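Local coordinates for acyl-CoA N-acyltransferases (NAT) superfamily protein (Arabidopsis thaliana, PDB 6TH0), which probably transfers the acetyl group of acetyl-CoA to the N-terminal methionine of transmembrane proteins and to protein lysines, through its GNAT-family acetyltransferase domain, at residues Gln21-Ile26 with Ile97-Val102; Cys7-Pro10 with Ser14-Glu17; Val72-Ser77 with Ile83-Ser88. All blocks are in the same frame, centred on the assembly; numbering follows the deposited sequence.

Contact 1: Gln21-Ile26 with Ile97-Val102; sequences QIHRDI and ILTLGV. With ACO (acetyl coenzyme *a), chain C.
A buried helix-on-strand contact joins His-23 and Ile-26 of helix 16-26 to Thr-99, Gly-101 and Val-102 of strand 93-102, the strand that carries the pantetheine arm of acetyl-CoA in this GNAT domain. The two short segments run nearly perpendicular, at 83°, with their axes 9.4 Å apart. Few residues touch, and the surface buried between the segments is small, 181 Å² summed over both. The polar link is a hydrogen bond between His-23 NE2 and Thr-99 OG1, 2.8 Å long and fairly straight at 158°; either atom could be the donor. OG1 lies at the ring's edge and in its plane, and the two side chains cross at about a right angle. The other ring nitrogen, ND1, is hydrogen-bonded to Leu-19 O, so both ring nitrogens are engaged and the ring's rotation is largely fixed. Thr-99 OG1 is also hydrogen-bonded to Thr-68 OG1 of strand 63-73. Further along, Ile-26 places CG1 between its backbone N and carbonyl carbon (chi1 78°), which sends CD1 onto the strand backbone, 3.9 Å from Gly-101 CA and 3.5 Å from Val-102 O. A CB on Gly-101 would clash with this methyl. The same strand residues hold the cofactor in the manner of an extra strand: ACO N4P donates to Leu-100 O at 2.9 Å, and Val-102 N donates to ACO O9P at 2.9 Å. Ile-26 O adds a contact with ACO C6P at 3.5 Å. Earlier in the strand, Leu-98 and Thr-99 both face Thr-68 in a classic beta bulge. Phe-66 of strand 63-73 and Phe-36 of helix 33-41 pack around the His-23 ring, while Leu-100, pointing away from helix 16-26, packs on helices 111-123 and 141-149.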
loop_
_atom_site.group_PDB
_atom_site.type_symbol
_atom_site.label_atom_id
_atom_site.label_comp_id
_atom_site.label_asym_id
_atom_site.label_seq_id
_atom_site.Cartn_x
_atom_site.Cartn_y
_atom_site.Cartn_z
ATOM N N GLN A 21 -1.778 -9.511 13.202
ATOM C CA GLN A 21 -2.071 -8.825 14.457
ATOM C C GLN A 21 -2.032 -7.308 14.286
ATOM O O GLN A 21 -2.937 -6.602 14.745
ATOM C CB GLN A 21 -1.075 -9.310 15.507
ATOM C CG GLN A 21 -1.006 -8.518 16.789
ATOM C CD GLN A 21 0.435 -8.295 17.207
ATOM O OE1 GLN A 21 1.030 -7.262 16.895
ATOM N NE2 GLN A 21 1.014 -9.274 17.894
ATOM N N ILE A 22 -0.994 -6.790 13.625
ATOM C CA ILE A 22 -0.871 -5.347 13.430
ATOM C C ILE A 22 -1.990 -4.817 12.535
ATOM O O ILE A 22 -2.504 -3.715 12.761
ATOM C CB ILE A 22 0.526 -4.988 12.893
ATOM C CG1 ILE A 22 0.778 -3.481 13.068
ATOM C CG2 ILE A 22 0.663 -5.388 11.410
ATOM C CD1 ILE A 22 2.229 -3.080 12.889
ATOM N N HIS A 23 -2.369 -5.558 11.483
ATOM C CA HIS A 23 -3.520 -5.123 10.695
ATOM C C HIS A 23 -4.772 -4.993 11.561
ATOM O O HIS A 23 -5.494 -3.990 11.484
ATOM C CB HIS A 23 -3.771 -6.071 9.525
ATOM C CG HIS A 23 -2.927 -5.779 8.320
ATOM N ND1 HIS A 23 -1.578 -6.064 8.263
ATOM C CD2 HIS A 23 -3.240 -5.207 7.131
ATOM C CE1 HIS A 23 -1.101 -5.697 7.085
ATOM N NE2 HIS A 23 -2.089 -5.175 6.377
ATOM N N ARG A 24 -5.048 -6.004 12.381
ATOM C CA ARG A 24 -6.208 -5.945 13.257
ATOM C C ARG A 24 -6.121 -4.740 14.181
ATOM O O ARG A 24 -7.132 -4.083 14.468
ATOM C CB ARG A 24 -6.310 -7.241 14.064
ATOM C CG ARG A 24 -7.260 -7.176 15.245
ATOM C CD ARG A 24 -8.693 -6.871 14.841
ATOM N NE ARG A 24 -9.286 -7.942 14.047
ATOM C CZ ARG A 24 -10.588 -8.071 13.820
ATOM N NH1 ARG A 24 -11.444 -7.198 14.331
ATOM N NH2 ARG A 24 -11.035 -9.075 13.080
ATOM N N ASP A 25 -4.912 -4.424 14.644
ATOM C CA ASP A 25 -4.793 -3.409 15.684
ATOM C C ASP A 25 -4.833 -1.989 15.121
ATOM O O ASP A 25 -5.353 -1.085 15.789
ATOM C CB ASP A 25 -3.486 -3.600 16.455
ATOM C CG ASP A 25 -3.515 -4.769 17.419
ATOM O OD1 ASP A 25 -4.583 -5.387 17.671
ATOM O OD2 ASP A 25 -2.440 -5.061 17.985
ATOM N N ILE A 26 -4.278 -1.753 13.927
ATOM C CA ILE A 26 -4.141 -0.370 13.455
ATOM C C ILE A 26 -4.745 -0.116 12.085
ATOM O O ILE A 26 -4.897 1.052 11.688
ATOM C CB ILE A 26 -2.671 0.099 13.468
ATOM C CG1 ILE A 26 -1.883 -0.446 12.267
ATOM C CG2 ILE A 26 -1.978 -0.287 14.796
ATOM C CD1 ILE A 26 -0.454 0.085 12.231
ATOM N N ILE A 97 -1.884 -0.052 -4.002
ATOM C CA ILE A 97 -1.559 -0.215 -2.587
ATOM C C ILE A 97 -2.822 -0.607 -1.845
ATOM O O ILE A 97 -3.865 0.060 -1.960
ATOM C CB ILE A 97 -0.950 1.068 -2.004
ATOM C CG1 ILE A 97 0.459 1.292 -2.554
ATOM C CG2 ILE A 97 -0.956 0.987 -0.444
ATOM C CD1 ILE A 97 0.986 2.689 -2.317
ATOM N N LEU A 98 -2.740 -1.714 -1.108
ATOM C CA LEU A 98 -3.842 -2.264 -0.335
ATOM C C LEU A 98 -3.806 -1.731 1.099
ATOM O O LEU A 98 -4.774 -1.134 1.574
ATOM C CB LEU A 98 -3.750 -3.783 -0.298
ATOM C CG LEU A 98 -3.901 -4.510 -1.653
ATOM C CD1 LEU A 98 -3.240 -5.861 -1.579
ATOM C CD2 LEU A 98 -5.378 -4.686 -1.916
ATOM N N THR A 99 -2.698 -1.957 1.795
ATOM C CA THR A 99 -2.608 -1.537 3.190
ATOM C C THR A 99 -1.262 -0.878 3.452
ATOM O O THR A 99 -0.277 -1.099 2.749
ATOM C CB THR A 99 -2.801 -2.712 4.151
ATOM O OG1 THR A 99 -1.658 -3.577 4.104
ATOM C CG2 THR A 99 -4.065 -3.504 3.825
ATOM N N LEU A 100 -1.241 -0.046 4.495
ATOM C CA LEU A 100 -0.042 0.671 4.900
ATOM C C LEU A 100 -0.229 1.000 6.370
ATOM O O LEU A 100 -1.323 1.415 6.741
ATOM C CB LEU A 100 0.141 1.952 4.082
ATOM C CG LEU A 100 1.134 2.982 4.589
ATOM C CD1 LEU A 100 2.554 2.508 4.321
ATOM C CD2 LEU A 100 0.881 4.330 3.929
ATOM N N GLY A 101 0.794 0.771 7.190
ATOM C CA GLY A 101 0.700 1.094 8.606
ATOM C C GLY A 101 2.063 1.141 9.247
ATOM O O GLY A 101 2.987 0.440 8.825
ATOM N N VAL A 102 2.184 1.953 10.299
ATOM C CA VAL A 102 3.384 2.045 11.122
ATOM C C VAL A 102 2.928 1.972 12.580
ATOM O O VAL A 102 1.900 2.557 12.934
ATOM C CB VAL A 102 4.171 3.346 10.833
ATOM C CG1 VAL A 102 5.375 3.468 11.736
ATOM C CG2 VAL A 102 4.604 3.428 9.332
HETATM N N1A ACO C . 10.493 14.920 12.387
HETATM C C2A ACO C . 9.206 15.354 12.612
HETATM N N3A ACO C . 8.062 15.101 11.953
HETATM C C4A ACO C . 8.267 14.253 10.872
HETATM C C5A ACO C . 9.544 13.718 10.511
HETATM C C6A ACO C . 10.644 14.087 11.310
HETATM N N6A ACO C . 11.892 13.606 11.015
HETATM N N7A ACO C . 9.449 12.893 9.383
HETATM C C8A ACO C . 8.137 12.929 9.068
HETATM N N9A ACO C . 7.388 13.733 9.927
HETATM C C1B ACO C . 5.951 14.008 9.875
HETATM C C2B ACO C . 5.374 14.163 8.393
HETATM O O2B ACO C . 5.614 15.426 7.932
HETATM C C3B ACO C . 3.855 13.977 8.860
HETATM O O3B ACO C . 3.551 15.124 9.489
HETATM P P3B ACO C . 1.779 15.588 9.320
HETATM O O7A ACO C . 1.256 14.527 10.251
HETATM O O8A ACO C . 1.737 17.024 9.816
HETATM O O9A ACO C . 1.576 15.319 7.848
HETATM C C4B ACO C . 3.960 12.768 9.850
HETATM O O4B ACO C . 5.259 12.900 10.517
HETATM C C5B ACO C . 3.791 11.417 9.132
HETATM O O5B ACO C . 4.678 11.288 8.065
HETATM P P1A ACO C . 5.390 9.802 8.148
HETATM O O1A ACO C . 6.167 9.695 9.407
HETATM O O2A ACO C . 6.026 9.543 6.811
HETATM O O3A ACO C . 4.212 8.590 8.260
HETATM P P2A ACO C . 4.229 7.723 9.591
HETATM O O4A ACO C . 5.327 6.724 9.608
HETATM O O5A ACO C . 3.896 8.495 10.841
HETATM O O6A ACO C . 2.848 6.688 9.396
HETATM C CBP ACO C . 0.553 6.380 8.738
HETATM C CCP ACO C . 1.820 7.341 8.734
HETATM C CDP ACO C . 0.885 5.197 7.858
HETATM C CEP ACO C . -0.676 7.118 8.204
HETATM C CAP ACO C . 0.369 5.961 10.220
HETATM O OAP ACO C . -0.144 7.039 10.997
HETATM C C9P ACO C . -0.580 4.784 10.431
HETATM O O9P ACO C . -0.148 3.655 10.513
HETATM N N8P ACO C . -1.924 5.043 10.604
HETATM C C7P ACO C . -2.917 3.940 10.823
HETATM C C6P ACO C . -3.034 3.078 9.600
HETATM C C5P ACO C . -3.580 3.937 8.514
HETATM O O5P ACO C . -4.411 4.818 8.669
HETATM N N4P ACO C . -3.082 3.700 7.248
HETATM C C3P ACO C . -3.611 4.565 6.195
HETATM C C2P ACO C . -3.607 3.833 4.901
HETATM S S1P ACO C . -4.315 4.969 3.611
HETATM C C ACO C . -6.027 4.487 3.830
HETATM O O ACO C . -6.842 5.194 4.369
HETATM C CH3 ACO C . -6.396 3.170 3.378
#

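Contact 2: Cys7-Pro10 with Ser14-Glu17; sequences CFRP and SDLE
The guanidinium of Arg-9 and the carboxylate of Asp-15 meet edge to edge, their planes only 3° apart; neither group lies over the other's face. The side chains approach from opposite directions and form an end-on, two-pronged salt bridge. Arg-9 NH1 donates to Asp-15 OD2 over 2.7 Å at 162°, and Arg-9 NH2 donates to Asp-15 OD1 over 2.8 Å, about as straight. Each oxygen offers its syn lone pair, the one on the side of the other oxygen, which holds the two groups nearly coplanar. Arg-9 NH1 also donates a hydrogen bond to Pro-10 O, 3.1 Å away; the oxygen lies in the guanidinium plane, while NH1 is tilted out of the carbonyl plane. The arginine leaves strand 6-10 with CG between the backbone N and carbonyl carbon (chi1 56°) and then runs extended from CG to NE, which brings its end to the turn ahead of helix 16-26. The bridge thus closes a short strand-to-helix connection at the start of the GNAT domain, where an edge strand of the sheet passes into the first helix. An alanine at Arg-9 would remove both prongs and probably leave the buried Asp-15 carboxylate without its counter-charge. Asp-15 OD2 additionally accepts from Asn-12 N inside the connection, and Arg-9 NH2 bonds to Glu-61 O, while the Arg-9 side chain also touches Ala-49 and Val-51 of strand 45-52.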
loop_
_atom_site.group_PDB
_atom_site.type_symbol
_atom_site.label_atom_id
_atom_site.label_comp_id
_atom_site.label_asym_id
_atom_site.label_seq_id
_atom_site.Cartn_x
_atom_site.Cartn_y
_atom_site.Cartn_z
ATOM N N CYS A 7 15.249 -0.567 8.546
ATOM C CA CYS A 7 15.539 -1.282 7.309
ATOM C C CYS A 7 14.255 -1.821 6.688
ATOM O O CYS A 7 13.221 -1.946 7.350
ATOM C CB CYS A 7 16.526 -2.434 7.546
ATOM S SG CYS A 7 18.192 -1.936 8.002
ATOM N N PHE A 8 14.330 -2.152 5.400
ATOM C CA PHE A 8 13.166 -2.631 4.668
ATOM C C PHE A 8 13.487 -3.949 3.979
ATOM O O PHE A 8 14.569 -4.117 3.418
ATOM C CB PHE A 8 12.694 -1.568 3.675
ATOM C CG PHE A 8 12.439 -0.230 4.320
ATOM C CD1 PHE A 8 11.243 0.025 4.980
ATOM C CD2 PHE A 8 13.409 0.757 4.297
ATOM C CE1 PHE A 8 11.017 1.242 5.590
ATOM C CE2 PHE A 8 13.186 1.979 4.908
ATOM C CZ PHE A 8 11.992 2.223 5.549
ATOM N N ARG A 9 12.566 -4.899 4.069
ATOM C CA ARG A 9 12.752 -6.200 3.441
ATOM C C ARG A 9 11.400 -6.710 2.983
ATOM O O ARG A 9 10.358 -6.220 3.441
ATOM C CB ARG A 9 13.403 -7.200 4.403
ATOM C CG ARG A 9 12.615 -7.367 5.727
ATOM C CD ARG A 9 12.964 -8.693 6.396
ATOM N NE ARG A 9 12.335 -8.838 7.714
ATOM C CZ ARG A 9 11.072 -9.208 7.900
ATOM N NH1 ARG A 9 10.292 -9.449 6.854
ATOM N NH2 ARG A 9 10.579 -9.333 9.126
ATOM N N PRO A 10 11.373 -7.680 2.073
ATOM C CA PRO A 10 10.093 -8.273 1.685
ATOM C C PRO A 10 9.446 -8.955 2.880
ATOM O O PRO A 10 10.120 -9.485 3.766
ATOM C CB PRO A 10 10.475 -9.281 0.600
ATOM C CG PRO A 10 11.824 -8.809 0.095
ATOM C CD PRO A 10 12.501 -8.224 1.298
ATOM N N SER A 14 7.361 -15.969 7.953
ATOM C CA SER A 14 7.564 -15.850 9.390
ATOM C C SER A 14 6.927 -14.591 9.968
ATOM O O SER A 14 6.780 -14.504 11.194
ATOM C CB SER A 14 9.056 -15.865 9.719
ATOM O OG SER A 14 9.667 -14.648 9.323
ATOM N N ASP A 15 6.536 -13.633 9.122
ATOM C CA ASP A 15 5.836 -12.421 9.546
ATOM C C ASP A 15 4.337 -12.631 9.742
ATOM O O ASP A 15 3.655 -11.702 10.191
ATOM C CB ASP A 15 6.028 -11.304 8.509
ATOM C CG ASP A 15 7.472 -10.867 8.366
ATOM O OD1 ASP A 15 8.152 -10.707 9.396
ATOM O OD2 ASP A 15 7.933 -10.690 7.209
ATOM N N LEU A 16 3.815 -13.828 9.443
ATOM C CA LEU A 16 2.370 -14.014 9.338
ATOM C C LEU A 16 1.630 -13.551 10.596
ATOM O O LEU A 16 0.704 -12.742 10.512
ATOM C CB LEU A 16 2.049 -15.475 9.035
ATOM C CG LEU A 16 0.551 -15.752 8.934
ATOM C CD1 LEU A 16 -0.046 -14.994 7.767
ATOM C CD2 LEU A 16 0.285 -17.238 8.794
ATOM N N GLU A 17 1.997 -14.095 11.758
ATOM C CA GLU A 17 1.299 -13.756 13.002
ATOM C C GLU A 17 1.350 -12.262 13.277
ATOM O O GLU A 17 0.318 -11.629 13.534
ATOM C CB GLU A 17 1.901 -14.526 14.177
ATOM C CG GLU A 17 1.046 -14.493 15.431
ATOM C CD GLU A 17 1.778 -15.037 16.648
ATOM O OE1 GLU A 17 2.679 -15.886 16.470
ATOM O OE2 GLU A 17 1.458 -14.606 17.777
#

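Contact 3: Val72-Ser77 with Ile83-Ser88; sequences VLAKES and IRYDSS
Lys-75 lies over one face of the Tyr-85 ring, with its CE 3.8 Å from the ring centroid and only 4° off the normal, a CH-pi contact. NZ continues beyond, 5.0 Å from the same centroid and 10° off the normal, in cation-pi geometry. The chain is bent at chi2 (-140°), which carries CE across the ring after CG has passed 3.5 Å from Tyr-85 OH. Ile-83 CG2 sits over the opposite face, so the ring is sandwiched between aliphatic groups from both segments. At its edge is Ala-74 CB, which also touches Ile-83 CD1 at 4.2 Å. The hydroxyl bonds to Ser-80 within the loop between the segments, and this helps fix the ring end. Behind the Ala-74 side chain, Ala-74 O accepts from Ser-77 OG at 2.7 Å and also from Ser-77 N, bracing the 3-10 turn that follows strand 63-73. Glu-91 receives the backbone N of Lys-75, and Arg-130 of strand 129-137 packs against Ile-83 and Tyr-85. On the far side of Tyr-85, Asp-86 OD1 takes Ser-88 N in an Asx turn. With CE nearer the ring than NZ, the stacked CH2 probably matters as much as the charge, and the lysine can cover the ring while staying exposed to solvent.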
loop_
_atom_site.group_PDB
_atom_site.type_symbol
_atom_site.label_atom_id
_atom_site.label_comp_id
_atom_site.label_asym_id
_atom_site.label_seq_id
_atom_site.Cartn_x
_atom_site.Cartn_y
_atom_site.Cartn_z
ATOM N N VAL A 72 -2.347 -5.089 -11.021
ATOM C CA VAL A 72 -3.638 -4.922 -11.679
ATOM C C VAL A 72 -3.394 -4.672 -13.162
ATOM O O VAL A 72 -2.579 -3.813 -13.514
ATOM C CB VAL A 72 -4.401 -3.727 -11.065
ATOM C CG1 VAL A 72 -5.786 -3.592 -11.652
ATOM C CG2 VAL A 72 -4.470 -3.859 -9.537
ATOM N N LEU A 73 -4.093 -5.399 -14.029
ATOM C CA LEU A 73 -4.047 -5.064 -15.444
ATOM C C LEU A 73 -4.664 -3.687 -15.655
ATOM O O LEU A 73 -5.766 -3.408 -15.176
ATOM C CB LEU A 73 -4.782 -6.115 -16.275
ATOM C CG LEU A 73 -4.061 -7.453 -16.448
ATOM C CD1 LEU A 73 -4.961 -8.457 -17.135
ATOM C CD2 LEU A 73 -2.809 -7.227 -17.297
ATOM N N ALA A 74 -3.944 -2.816 -16.367
ATOM C CA ALA A 74 -4.384 -1.429 -16.481
ATOM C C ALA A 74 -5.824 -1.327 -16.980
ATOM O O ALA A 74 -6.613 -0.529 -16.459
ATOM C CB ALA A 74 -3.444 -0.646 -17.398
ATOM N N LYS A 75 -6.181 -2.113 -18.001
ATOM C CA LYS A 75 -7.515 -1.988 -18.579
ATOM C C LYS A 75 -8.607 -2.575 -17.698
ATOM O O LYS A 75 -9.789 -2.376 -17.999
ATOM C CB LYS A 75 -7.570 -2.609 -19.974
ATOM C CG LYS A 75 -7.008 -1.682 -21.042
ATOM C CD LYS A 75 -7.830 -1.712 -22.327
ATOM C CE LYS A 75 -7.366 -0.654 -23.325
ATOM N NZ LYS A 75 -7.973 -0.868 -24.678
ATOM N N GLU A 76 -8.253 -3.310 -16.650
ATOM C CA GLU A 76 -9.223 -3.826 -15.697
ATOM C C GLU A 76 -9.318 -2.967 -14.444
ATOM O O GLU A 76 -10.050 -3.323 -13.508
ATOM C CB GLU A 76 -8.880 -5.277 -15.331
ATOM C CG GLU A 76 -8.820 -6.196 -16.543
ATOM C CD GLU A 76 -8.590 -7.653 -16.181
ATOM O OE1 GLU A 76 -8.993 -8.530 -16.978
ATOM O OE2 GLU A 76 -8.014 -7.923 -15.104
ATOM N N SER A 77 -8.549 -1.878 -14.381
ATOM C CA SER A 77 -8.545 -1.020 -13.206
ATOM C C SER A 77 -9.625 0.042 -13.343
ATOM O O SER A 77 -10.064 0.378 -14.447
ATOM C CB SER A 77 -7.184 -0.341 -13.027
ATOM O OG SER A 77 -7.009 0.655 -14.025
ATOM N N ILE A 83 -6.030 6.963 -18.427
ATOM C CA ILE A 83 -4.777 6.581 -19.072
ATOM C C ILE A 83 -4.844 6.797 -20.578
ATOM O O ILE A 83 -5.861 6.492 -21.216
ATOM C CB ILE A 83 -4.448 5.108 -18.758
ATOM C CG1 ILE A 83 -4.188 4.950 -17.264
ATOM C CG2 ILE A 83 -3.279 4.602 -19.595
ATOM C CD1 ILE A 83 -3.955 3.506 -16.794
ATOM N N ARG A 84 -3.789 7.373 -21.140
ATOM C CA ARG A 84 -3.654 7.473 -22.587
ATOM C C ARG A 84 -2.952 6.199 -23.024
ATOM O O ARG A 84 -1.793 5.980 -22.659
ATOM C CB ARG A 84 -2.868 8.716 -23.001
ATOM C CG ARG A 84 -3.672 10.016 -22.956
ATOM C CD ARG A 84 -3.121 11.049 -23.930
ATOM N NE ARG A 84 -1.786 11.508 -23.563
ATOM C CZ ARG A 84 -0.659 10.999 -24.048
ATOM N NH1 ARG A 84 -0.701 10.004 -24.920
ATOM N NH2 ARG A 84 0.512 11.480 -23.656
ATOM N N TYR A 85 -3.652 5.364 -23.786
ATOM C CA TYR A 85 -3.122 4.082 -24.218
ATOM C C TYR A 85 -2.388 4.215 -25.540
ATOM O O TYR A 85 -2.971 4.646 -26.534
ATOM C CB TYR A 85 -4.244 3.053 -24.355
ATOM C CG TYR A 85 -4.755 2.572 -23.030
ATOM C CD1 TYR A 85 -4.051 1.623 -22.313
ATOM C CD2 TYR A 85 -5.932 3.072 -22.493
ATOM C CE1 TYR A 85 -4.501 1.186 -21.108
ATOM C CE2 TYR A 85 -6.394 2.634 -21.292
ATOM C CZ TYR A 85 -5.672 1.694 -20.601
ATOM O OH TYR A 85 -6.113 1.235 -19.403
ATOM N N ASP A 86 -1.149 3.753 -25.567
ATOM C CA ASP A 86 -0.334 3.764 -26.768
ATOM C C ASP A 86 -0.417 2.361 -27.346
ATOM O O ASP A 86 -0.022 1.398 -26.692
ATOM C CB ASP A 86 1.105 4.161 -26.448
ATOM C CG ASP A 86 2.009 4.074 -27.653
ATOM O OD1 ASP A 86 1.496 3.864 -28.773
ATOM O OD2 ASP A 86 3.235 4.217 -27.479
ATOM N N SER A 87 -0.901 2.251 -28.580
ATOM C CA SER A 87 -1.116 0.927 -29.152
ATOM C C SER A 87 0.161 0.097 -29.157
ATOM O O SER A 87 0.101 -1.122 -28.964
ATOM C CB SER A 87 -1.679 1.061 -30.564
ATOM O OG SER A 87 -1.769 -0.197 -31.207
ATOM N N SER A 88 1.321 0.732 -29.344
ATOM C CA SER A 88 2.569 -0.010 -29.510
ATOM C C SER A 88 3.095 -0.624 -28.213
ATOM O O SER A 88 3.853 -1.596 -28.267
ATOM C CB SER A 88 3.629 0.908 -30.112
ATOM O OG SER A 88 4.075 1.843 -29.145
#

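Contact 1 belongs to the core, whereas contacts 2 and 3 are only partly buried and lie away from the annotated acetyl-CoA sites. Contacts 1 and 2 share helix 16-26: contact 2 ties its start to edge strand 6-10, and contact 1 sets its end against strand 93-102. Contact 3, nested in the chain between the segments of contact 1, lies on the other side of the chain's centre, its own centre about 29 Å from that of contact 1, where neighbouring strands 63-73 and 93-102 are connected. Chemistry differs accordingly: a histidine-threonine hydrogen bond and methyl packing in the core, a flat charge pair at a short strand-to-helix turn, and a lysine over a tyrosine face (CH-pi and cation-pi) in a peripheral loop.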